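Local coordinates for protein xylooligosaccharide oxidase (Myceliophthora thermophila, PDB 5L6G) that oxidises the C1 hydroxyl of xylooligosaccharides and related sugars to lactones with a bicovalently bound FAD, passing the electrons to oxygen to give hydrogen peroxide, at residues Q462-Y465 with Y466-N469. Residues are numbered along the deposited sequence; the frame is centred on the assembly and turned at random.
Sequences QEVY and YRQN
Arg467 N donates to Glu463 O at 2.7 Å, one turn back along the chain, and Tyr466 N reaches Gln462 O in the same way at 3.1 Å. Arg467 is the first residue to leave helical geometry, with a positive phi of 42°. Its side chain nevertheless folds back along the last turn. With CG beside the backbone N and the chain bent at chi2 (-66°), Arg467 CD comes to 3.3 Å from Glu463 O, and the extended remainder brings one guanidinium face over Val464, whose CG1 lies 3.9 Å from Arg467 NH2. Arg467 NE hydrogen-bonds to Trp445 O, and the Trp445 ring adds a cation-pi contact. With an alanine here, Trp445 would probably lose both its carbonyl's donor and its cation-pi partner, and the Val464 methyl the guanidinium lying against it. The two tyrosines meet differently: Tyr465 CB sits over the centre of the Tyr466 ring, 3.8 Å from its centroid, a CH-pi contact, while the edge of the Tyr465 ring faces Tyr466 CE2. Tyr465 OH hydrogen-bonds to Gln490 OE1 and Asp453 N; its side chain is about 7 Å from that of substrate-binding Tyr451. The whole is a helix C-terminus closed by a positive-phi residue, turning the chain into helix 470-480 within the berberine-like region of this FAD-linked oxidase.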
loop_
_atom_site.group_PDB
_atom_site.type_symbol
_atom_site.label_atom_id
_atom_site.label_comp_id
_atom_site.label_asym_id
_atom_site.label_seq_id
_atom_site.Cartn_x
_atom_site.Cartn_y
_atom_site.Cartn_z
ATOM N N GLN A 462 10.563 -9.710 -6.943
ATOM C CA GLN A 462 11.315 -9.745 -5.682
ATOM C C GLN A 462 12.422 -8.704 -5.679
ATOM O O GLN A 462 12.639 -8.021 -4.666
ATOM C CB GLN A 462 11.955 -11.100 -5.492
ATOM C CG GLN A 462 10.987 -12.181 -5.142
ATOM C CD GLN A 462 11.646 -13.511 -5.264
ATOM O OE1 GLN A 462 12.342 -13.935 -4.371
ATOM N NE2 GLN A 462 11.491 -14.134 -6.413
ATOM N N GLU A 463 13.119 -8.603 -6.812
ATOM C CA GLU A 463 14.257 -7.701 -6.928
ATOM C C GLU A 463 13.827 -6.248 -6.835
ATOM O O GLU A 463 14.402 -5.484 -6.057
ATOM C CB GLU A 463 15.056 -7.967 -8.197
ATOM C CG GLU A 463 15.793 -9.297 -8.090
ATOM C CD GLU A 463 16.759 -9.603 -9.220
ATOM O OE1 GLU A 463 16.810 -8.848 -10.214
ATOM O OE2 GLU A 463 17.474 -10.634 -9.097
ATOM N N VAL A 464 12.800 -5.891 -7.593
ATOM C CA VAL A 464 12.361 -4.504 -7.650
ATOM C C VAL A 464 11.569 -4.071 -6.425
ATOM O O VAL A 464 11.612 -2.888 -6.047
ATOM C CB VAL A 464 11.585 -4.173 -8.946
ATOM C CG1 VAL A 464 12.459 -4.405 -10.171
ATOM C CG2 VAL A 464 10.260 -4.930 -9.033
ATOM N N TYR A 465 10.829 -4.998 -5.817
ATOM C CA TYR A 465 10.052 -4.679 -4.626
ATOM C C TYR A 465 10.897 -4.513 -3.379
ATOM O O TYR A 465 10.575 -3.681 -2.542
ATOM C CB TYR A 465 9.016 -5.768 -4.329
ATOM C CG TYR A 465 7.836 -5.880 -5.267
ATOM C CD1 TYR A 465 7.305 -4.780 -5.946
ATOM C CD2 TYR A 465 7.207 -7.113 -5.438
ATOM C CE1 TYR A 465 6.202 -4.921 -6.799
ATOM C CE2 TYR A 465 6.106 -7.252 -6.266
ATOM C CZ TYR A 465 5.608 -6.163 -6.946
ATOM O OH TYR A 465 4.521 -6.345 -7.772
ATOM N N TYR A 466 11.968 -5.306 -3.256
ATOM C CA TYR A 466 12.750 -5.385 -2.029
ATOM C C TYR A 466 14.230 -5.007 -2.146
ATOM O O TYR A 466 14.898 -4.782 -1.111
ATOM C CB TYR A 466 12.603 -6.770 -1.437
ATOM C CG TYR A 466 11.167 -7.174 -1.257
ATOM C CD1 TYR A 466 10.337 -6.479 -0.402
ATOM C CD2 TYR A 466 10.633 -8.236 -1.982
ATOM C CE1 TYR A 466 9.018 -6.851 -0.227
ATOM C CE2 TYR A 466 9.316 -8.617 -1.815
ATOM C CZ TYR A 466 8.506 -7.918 -0.952
ATOM O OH TYR A 466 7.197 -8.303 -0.795
ATOM N N ARG A 467 14.729 -4.927 -3.386
ATOM C CA ARG A 467 16.071 -4.447 -3.695
ATOM C C ARG A 467 17.124 -4.987 -2.722
ATOM O O ARG A 467 17.322 -6.194 -2.647
ATOM C CB ARG A 467 16.068 -2.905 -3.791
ATOM C CG ARG A 467 15.365 -2.352 -5.030
ATOM C CD ARG A 467 16.139 -2.744 -6.290
ATOM N NE ARG A 467 15.705 -2.045 -7.506
ATOM C CZ ARG A 467 15.793 -2.542 -8.745
ATOM N NH1 ARG A 467 16.270 -3.771 -8.957
ATOM N NH2 ARG A 467 15.389 -1.815 -9.786
ATOM N N GLN A 468 17.787 -4.107 -1.972
ATOM C CA GLN A 468 18.928 -4.505 -1.178
ATOM C C GLN A 468 18.552 -5.415 0.001
ATOM O O GLN A 468 19.414 -6.028 0.602
ATOM C CB GLN A 468 19.657 -3.261 -0.641
ATOM C CG GLN A 468 18.939 -2.569 0.517
ATOM C CD GLN A 468 17.832 -1.622 0.082
ATOM O OE1 GLN A 468 17.498 -1.533 -1.098
ATOM N NE2 GLN A 468 17.282 -0.883 1.039
ATOM N N ASN A 469 17.269 -5.487 0.328
ATOM C CA ASN A 469 16.809 -6.331 1.427
ATOM C C ASN A 469 16.353 -7.725 1.005
ATOM O O ASN A 469 16.029 -8.567 1.861
ATOM C CB ASN A 469 15.709 -5.596 2.162
ATOM C CG ASN A 469 16.241 -4.407 2.898
ATOM O OD1 ASN A 469 17.436 -4.346 3.172
ATOM N ND2 ASN A 469 15.389 -3.455 3.212
#